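Putative metal resistance protein (Proteus mirabilis, PDB 6C29) probably takes part in protein-disulfide reduction as ScsB, whose N-terminal periplasmic tandem immunoglobulin-fold domain, the part present here, primes the disulfide isomerase ScsC. Local coordinates at residues A[92-97]-A[142-147]; A[32-37]-A[56-61]; A[165-170]-A[183-188]. One frame throughout, in Å; residues are numbered along the deposited sequence.

Along the chain, interaction 2 closes first, then interaction 1, then interaction 3. The first two share the four-stranded sheet of the N-terminal immunoglobulin-like domain: strands 30-38 and 90-97 are neighbours in it, joined by backbone bonds between I32 and I95 and between L34 and F93. Interaction 2 lies inside that sandwich, while interaction 1 lays helix 137-145 on the outside of the same sheet; their centres are 11 Å apart. Interaction 3 joins the two sheets of the following sandwich, its centre 26 Å from that of interaction 1 and 28 Å from that of interaction 2. Two like-built cores thus stand in tandem in one chain.

Interaction 1 (A[92-97]-A[142-147]); sequences VFPIEL and NQAMAK
V92 and P94 pack against A144 and the selenomethionine M145, and the contact between strand 92-97 and segment 142-147 is chiefly apolar. The methyl of A144 settles between two side chains of the strand, with CB 4.0 Å from V92 CG1 and 3.9 Å from P94 CG. V92 offers that branch because CG1 lies anti to its backbone N (chi1 -177°). The chain of M145 bends at chi2 and chi3 and lays SE against the CB-CG bond of the P94 ring, 3.8 Å from P94 CB and 3.7 Å from P94 CG, the two side chains crossing obliquely. Strand alternation sorts the residues. V92 and P94 direct their side chains to the helix, whereas F93 turns away to an aromatic cluster with W69, W71 and Y87, and I95 packs on I58 of the opposing sheet. The helix therefore lies on the outer face of the four-stranded sheet of the N-terminal immunoglobulin-like domain. L33 of the adjoining strand touches both V92 and A144, and Y141, earlier in the helix, packs on P94 and gives a hydrogen bond to I95 O. Polar bonds are sparse and use backbone oxygens. One water donates to V92 O at 2.7 Å and to A144 O at 2.9 Å, bridging strand and helix. A144 O also accepts from K147 N at 3.1 Å, so two donors grip this oxygen. The K147 side chain folds back to give NZ to Q143 O at 3.0 Å, the donor standing well above the carbonyl plane and not on a lone pair.

Interaction 2 (A[32-37]-A[56-61]); sequences ILLEVQ and PEINWT
Between the two facing sheets of the N-terminal immunoglobulin-like sandwich, I32 and L34 of strand 30-38 meet W60 and I58 of strand 57-60. I32 and W60 approach from opposite directions: I32 CD1 comes to 3.8 Å from W60 CZ2 and 3.9 Å from W60 CH2, both atoms of the benzene ring, and meets the indole obliquely. Two residues along each strand, L34 and I58 reach toward each other tip to tip, with L34 CD2 4.1 Å from I58 CD1. L34 sends CD2 to the facing sheet with CG anti to its backbone N (chi1 176°), while I58 keeps its longer branch extended (chi2 170°), and this puts CD1 at the end of the reach. The CG2 methyl of I58 lies over the centre of one face of the W60 ring, 3.5 Å above the plane. The spacing is that of sheets stacked face to face in a β-sandwich, the CA atoms of L34 and I58 standing 10.1 Å apart, with side chains alone spanning the gap. L97 packs on both I32 and W60, and L105 and L109 of the central strand 104-114 close the core around W60, I32 and I58. Alternate residues face the other way: L33 lies under helix 137-145, and E57 and N59 are exposed. There N59 ND2 donates to E57 OE2 at 3.3 Å, fairly straight at 161° but arriving from above the carboxylate plane, and on the outer face of the other sheet E35 forms a salt bridge with R19.

Interaction 3 (A[165-170]-A[183-188]); sequences SQLTLS and IYLDPP
L169 and I183 make the tight part of this contact, their side chains passing at a slant with L169 CD1 3.6 Å from I183 CD1. I183 stretches its long branch across the gap, with CG1 placed anti to the backbone N (chi1 -169°) and the chain extended beyond it. Packing is looser one step along, where L185 CD2 lies beside both leucines, 4.2 Å from L167 CD2 and 4.4 Å from L169 CD1. The strands belong to the opposing sheets of the second immunoglobulin-like sandwich: the axes of the short segments 166-170 and 183-186 come no closer than 12.0 Å and run at 130° to each other, and apolar side chains fill the space between. F229 of strand 226-233 touches L169, I183 and L185, while P196 of strand 191-201 adds to the packing on I183 and L185. On the outward side of strand 166-173, Q166, T168 and S170 alternate with the leucines and are partly exposed. The far side of strand 182-186 faces the first domain instead: D186 pairs with R47 in a salt bridge and accepts a hydrogen bond from S48, Q85 donates to L185 O, and Y184 rests on P74, tying the back of this sheet to the N-terminal domain. D186 also accepts from S228, on the neighbouring strand of its own sheet.

Interaction 1 (A[92-97]-A[142-147])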
# COMPACT_ATOMS: atom_id res chain seq x y z
N VAL A 92 -0.73 8.54 -5.03
CA VAL A 92 0.20 9.45 -4.35
C VAL A 92 0.59 8.87 -3.01
O VAL A 92 -0.28 8.63 -2.17
CB VAL A 92 -0.41 10.84 -4.11
CG1 VAL A 92 0.62 11.78 -3.47
CG2 VAL A 92 -0.87 11.42 -5.40
N PHE A 93 1.88 8.61 -2.80
CA PHE A 93 2.40 8.04 -1.58
C PHE A 93 2.94 9.13 -0.66
O PHE A 93 3.92 9.79 -1.01
CB PHE A 93 3.51 7.03 -1.89
CG PHE A 93 3.08 5.88 -2.75
CD1 PHE A 93 2.28 4.89 -2.25
CD2 PHE A 93 3.48 5.79 -4.09
CE1 PHE A 93 1.87 3.84 -3.03
CE2 PHE A 93 3.07 4.73 -4.87
CZ PHE A 93 2.26 3.74 -4.34
N PRO A 94 2.31 9.36 0.50
CA PRO A 94 2.94 10.19 1.53
C PRO A 94 4.01 9.41 2.29
O PRO A 94 3.74 8.28 2.70
CB PRO A 94 1.78 10.57 2.45
CG PRO A 94 0.56 9.82 1.95
CD PRO A 94 1.03 8.81 0.96
N ILE A 95 5.17 10.02 2.44
CA ILE A 95 6.33 9.44 3.07
C ILE A 95 6.84 10.42 4.12
O ILE A 95 6.72 11.64 3.94
CB ILE A 95 7.40 9.13 2.03
CG1 ILE A 95 6.86 8.12 1.01
CG2 ILE A 95 8.64 8.60 2.69
CD1 ILE A 95 7.62 8.10 -0.27
N GLU A 96 7.33 9.90 5.23
CA GLU A 96 7.93 10.73 6.27
C GLU A 96 9.29 10.15 6.63
O GLU A 96 9.43 8.94 6.75
CB GLU A 96 7.04 10.81 7.50
CG GLU A 96 5.75 11.60 7.26
CD GLU A 96 4.81 11.65 8.47
OE1 GLU A 96 4.99 12.54 9.33
OE2 GLU A 96 3.90 10.79 8.56
N LEU A 97 10.27 11.04 6.81
CA LEU A 97 11.64 10.69 7.17
C LEU A 97 12.06 11.55 8.36
O LEU A 97 11.64 12.69 8.47
CB LEU A 97 12.66 10.94 6.04
CG LEU A 97 12.46 10.35 4.66
CD1 LEU A 97 13.60 10.81 3.80
CD2 LEU A 97 12.41 8.84 4.70
N ASN A 142 -2.36 16.42 2.82
CA ASN A 142 -3.58 16.04 3.53
C ASN A 142 -4.56 15.30 2.63
O ASN A 142 -5.22 14.37 3.08
CB ASN A 142 -4.22 17.25 4.15
CG ASN A 142 -3.45 17.74 5.37
OD1 ASN A 142 -2.70 17.00 5.99
ND2 ASN A 142 -3.65 19.00 5.71
N GLN A 143 -4.66 15.71 1.38
CA GLN A 143 -5.49 14.98 0.42
C GLN A 143 -5.00 13.54 0.26
O GLN A 143 -5.80 12.61 0.22
CB GLN A 143 -5.48 15.68 -0.96
CG GLN A 143 -6.22 17.02 -1.08
CD GLN A 143 -7.72 16.88 -0.93
OE1 GLN A 143 -8.38 16.34 -1.82
NE2 GLN A 143 -8.26 17.34 0.18
N ALA A 144 -3.69 13.35 0.22
CA ALA A 144 -3.12 12.03 0.09
C ALA A 144 -3.33 11.19 1.34
O ALA A 144 -3.65 9.99 1.24
CB ALA A 144 -1.64 12.13 -0.23
N MSE A 145 -3.10 11.81 2.50
CA MSE A 145 -3.28 11.11 3.76
C MSE A 145 -4.71 10.68 3.98
O MSE A 145 -4.96 9.63 4.62
CB MSE A 145 -2.84 11.97 4.93
CG MSE A 145 -1.37 12.09 5.10
SE MSE A 145 -0.45 10.43 5.50
CE MSE A 145 -1.41 9.80 7.04
N ALA A 146 -5.66 11.42 3.46
CA ALA A 146 -7.07 11.09 3.62
C ALA A 146 -7.40 9.73 3.00
O ALA A 146 -8.39 9.10 3.35
CB ALA A 146 -7.94 12.17 3.00
N LYS A 147 -6.57 9.28 2.07
CA LYS A 147 -6.80 8.02 1.36
C LYS A 147 -6.11 6.83 2.03
O LYS A 147 -6.24 5.69 1.57
CB LYS A 147 -6.31 8.16 -0.08
CG LYS A 147 -7.00 9.28 -0.87
CD LYS A 147 -6.43 9.44 -2.28
CE LYS A 147 -7.18 10.53 -3.07
NZ LYS A 147 -6.94 11.88 -2.51
O HOH W 1 -2.87 9.03 -1.38

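Interaction 2 (A[32-37]-A[56-61])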
# COMPACT_ATOMS: atom_id res chain seq x y z
N ILE A 32 7.50 13.90 2.33
CA ILE A 32 7.67 13.72 0.89
C ILE A 32 6.35 13.21 0.31
O ILE A 32 5.72 12.32 0.88
CB ILE A 32 8.79 12.71 0.63
CG1 ILE A 32 10.11 13.26 1.17
CG2 ILE A 32 8.93 12.41 -0.83
CD1 ILE A 32 11.00 12.18 1.61
N LEU A 33 5.96 13.75 -0.83
CA LEU A 33 4.86 13.22 -1.60
C LEU A 33 5.40 12.66 -2.87
O LEU A 33 6.04 13.38 -3.63
CB LEU A 33 3.81 14.28 -1.94
CG LEU A 33 2.88 14.66 -0.81
CD1 LEU A 33 2.05 15.86 -1.21
CD2 LEU A 33 1.95 13.48 -0.47
N LEU A 34 5.15 11.40 -3.12
CA LEU A 34 5.56 10.74 -4.35
C LEU A 34 4.33 10.50 -5.21
O LEU A 34 3.51 9.65 -4.88
CB LEU A 34 6.26 9.43 -4.06
CG LEU A 34 6.63 8.63 -5.28
CD1 LEU A 34 7.67 9.39 -6.10
CD2 LEU A 34 7.15 7.27 -4.86
N GLU A 35 4.17 11.24 -6.30
CA GLU A 35 3.05 11.09 -7.21
C GLU A 35 3.45 10.16 -8.35
O GLU A 35 4.54 10.30 -8.91
CB GLU A 35 2.63 12.44 -7.80
CG GLU A 35 2.20 13.47 -6.78
CD GLU A 35 2.07 14.85 -7.41
OE1 GLU A 35 1.00 15.16 -8.00
OE2 GLU A 35 3.08 15.60 -7.40
N VAL A 36 2.56 9.23 -8.68
CA VAL A 36 2.75 8.32 -9.79
C VAL A 36 1.55 8.39 -10.70
O VAL A 36 0.43 8.17 -10.25
CB VAL A 36 2.94 6.90 -9.31
CG1 VAL A 36 3.12 5.98 -10.48
CG2 VAL A 36 4.14 6.81 -8.38
N GLN A 37 1.77 8.74 -11.97
CA GLN A 37 0.75 8.80 -13.01
C GLN A 37 0.98 7.69 -14.01
O GLN A 37 2.06 7.62 -14.59
CB GLN A 37 0.79 10.15 -13.75
CG GLN A 37 0.20 11.33 -12.99
CD GLN A 37 -1.31 11.47 -13.15
OE1 GLN A 37 -1.91 11.03 -14.14
NE2 GLN A 37 -1.94 12.09 -12.16
N PRO A 56 6.51 -1.15 -4.90
CA PRO A 56 7.46 -0.05 -5.15
C PRO A 56 8.24 0.29 -3.90
O PRO A 56 7.76 0.10 -2.78
CB PRO A 56 6.57 1.12 -5.56
CG PRO A 56 5.22 0.78 -5.02
CD PRO A 56 5.10 -0.72 -5.01
N GLU A 57 9.46 0.79 -4.07
CA GLU A 57 10.28 1.18 -2.93
C GLU A 57 11.27 2.26 -3.32
O GLU A 57 11.57 2.41 -4.50
CB GLU A 57 11.01 -0.03 -2.36
CG GLU A 57 12.09 -0.59 -3.25
CD GLU A 57 12.82 -1.75 -2.59
OE1 GLU A 57 12.28 -2.32 -1.62
OE2 GLU A 57 13.96 -2.04 -3.00
N ILE A 58 11.78 3.00 -2.33
CA ILE A 58 12.81 3.99 -2.54
C ILE A 58 14.00 3.63 -1.68
O ILE A 58 13.85 3.34 -0.48
CB ILE A 58 12.36 5.43 -2.20
CG1 ILE A 58 11.25 5.89 -3.13
CG2 ILE A 58 13.54 6.39 -2.32
CD1 ILE A 58 10.59 7.20 -2.70
N ASN A 59 15.18 3.71 -2.27
CA ASN A 59 16.43 3.60 -1.54
C ASN A 59 17.12 4.95 -1.57
O ASN A 59 17.48 5.46 -2.63
CB ASN A 59 17.27 2.49 -2.14
CG ASN A 59 16.63 1.11 -1.92
OD1 ASN A 59 16.73 0.54 -0.83
ND2 ASN A 59 15.97 0.57 -2.95
N TRP A 60 17.26 5.55 -0.39
CA TRP A 60 17.88 6.87 -0.25
C TRP A 60 19.38 6.71 -0.10
O TRP A 60 19.85 5.77 0.54
CB TRP A 60 17.32 7.60 0.97
CG TRP A 60 15.83 7.75 0.96
CD1 TRP A 60 14.94 7.03 1.68
CD2 TRP A 60 15.06 8.69 0.19
NE1 TRP A 60 13.67 7.45 1.41
CE2 TRP A 60 13.71 8.46 0.50
CE3 TRP A 60 15.38 9.69 -0.73
CZ2 TRP A 60 12.68 9.20 -0.08
CZ3 TRP A 60 14.35 10.42 -1.30
CH2 TRP A 60 13.02 10.17 -0.98
N THR A 61 20.11 7.62 -0.72
CA THR A 61 21.56 7.70 -0.58
C THR A 61 21.95 8.12 0.84
O THR A 61 22.91 7.61 1.41
CB THR A 61 22.15 8.70 -1.57
OG1 THR A 61 21.87 8.27 -2.90
CG2 THR A 61 23.65 8.86 -1.37

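Interaction 3 (A[165-170]-A[183-188])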
# COMPACT_ATOMS: atom_id res chain seq x y z
N SER A 165 -5.60 -25.43 5.34
CA SER A 165 -5.01 -24.43 4.44
C SER A 165 -5.99 -23.33 4.04
O SER A 165 -5.89 -22.77 2.95
CB SER A 165 -4.45 -25.09 3.18
OG SER A 165 -3.50 -26.08 3.52
N GLN A 166 -6.92 -23.02 4.94
CA GLN A 166 -7.94 -22.00 4.72
C GLN A 166 -8.06 -21.09 5.93
O GLN A 166 -8.26 -21.55 7.06
CB GLN A 166 -9.28 -22.67 4.46
CG GLN A 166 -10.40 -21.73 4.15
CD GLN A 166 -11.67 -22.49 3.94
OE1 GLN A 166 -11.81 -23.24 2.97
NE2 GLN A 166 -12.60 -22.36 4.87
N LEU A 167 -7.92 -19.79 5.69
CA LEU A 167 -8.11 -18.77 6.71
C LEU A 167 -9.53 -18.27 6.69
O LEU A 167 -10.04 -17.93 5.62
CB LEU A 167 -7.16 -17.61 6.47
CG LEU A 167 -7.28 -16.36 7.33
CD1 LEU A 167 -6.86 -16.63 8.72
CD2 LEU A 167 -6.40 -15.23 6.72
N THR A 168 -10.17 -18.25 7.86
CA THR A 168 -11.51 -17.69 7.98
C THR A 168 -11.51 -16.54 8.95
O THR A 168 -10.91 -16.63 10.02
CB THR A 168 -12.54 -18.73 8.46
OG1 THR A 168 -12.61 -19.80 7.51
CG2 THR A 168 -13.92 -18.10 8.61
N LEU A 169 -12.18 -15.44 8.59
CA LEU A 169 -12.33 -14.26 9.43
C LEU A 169 -13.80 -13.98 9.70
O LEU A 169 -14.65 -14.21 8.85
CB LEU A 169 -11.76 -13.01 8.77
CG LEU A 169 -10.38 -13.04 8.13
CD1 LEU A 169 -10.02 -11.65 7.53
CD2 LEU A 169 -9.36 -13.49 9.10
N SER A 170 -14.05 -13.43 10.88
CA SER A 170 -15.36 -12.94 11.24
C SER A 170 -15.18 -11.52 11.74
O SER A 170 -14.42 -11.30 12.68
CB SER A 170 -16.00 -13.84 12.30
OG SER A 170 -17.08 -13.20 12.92
N ILE A 183 -11.77 -6.45 1.12
CA ILE A 183 -10.67 -6.76 2.02
C ILE A 183 -9.40 -7.03 1.20
O ILE A 183 -9.43 -7.64 0.13
CB ILE A 183 -10.99 -7.93 2.94
CG1 ILE A 183 -9.94 -8.07 4.05
CG2 ILE A 183 -11.11 -9.20 2.16
CD1 ILE A 183 -10.40 -8.98 5.20
N TYR A 184 -8.29 -6.54 1.74
CA TYR A 184 -6.97 -6.62 1.14
C TYR A 184 -6.02 -7.12 2.20
O TYR A 184 -5.83 -6.47 3.21
CB TYR A 184 -6.54 -5.25 0.62
CG TYR A 184 -7.62 -4.63 -0.23
CD1 TYR A 184 -7.76 -5.01 -1.54
CD2 TYR A 184 -8.46 -3.68 0.28
CE1 TYR A 184 -8.77 -4.48 -2.34
CE2 TYR A 184 -9.46 -3.12 -0.50
CZ TYR A 184 -9.62 -3.51 -1.81
OH TYR A 184 -10.60 -2.96 -2.61
N LEU A 185 -5.43 -8.29 1.98
CA LEU A 185 -4.64 -8.94 3.03
C LEU A 185 -3.15 -8.96 2.75
O LEU A 185 -2.73 -9.07 1.62
CB LEU A 185 -5.13 -10.38 3.24
CG LEU A 185 -6.55 -10.52 3.77
CD1 LEU A 185 -7.51 -10.97 2.70
CD2 LEU A 185 -6.56 -11.45 4.89
N ASP A 186 -2.36 -8.87 3.83
CA ASP A 186 -0.92 -9.04 3.83
C ASP A 186 -0.57 -10.48 4.24
O ASP A 186 -0.73 -10.82 5.42
CB ASP A 186 -0.25 -8.07 4.80
CG ASP A 186 -0.58 -6.61 4.49
OD1 ASP A 186 -0.01 -6.09 3.52
OD2 ASP A 186 -1.36 -6.00 5.22
N PRO A 187 -0.09 -11.31 3.32
CA PRO A 187 0.26 -12.69 3.72
C PRO A 187 1.54 -12.75 4.53
O PRO A 187 2.44 -11.90 4.36
CB PRO A 187 0.40 -13.43 2.39
CG PRO A 187 0.72 -12.38 1.37
CD PRO A 187 0.16 -11.06 1.88
N PRO A 188 1.64 -13.75 5.42
CA PRO A 188 2.92 -13.96 6.09
C PRO A 188 3.99 -14.33 5.09
O PRO A 188 3.69 -14.80 4.00
CB PRO A 188 2.64 -15.12 7.06
CG PRO A 188 1.18 -15.16 7.23
CD PRO A 188 0.60 -14.68 5.91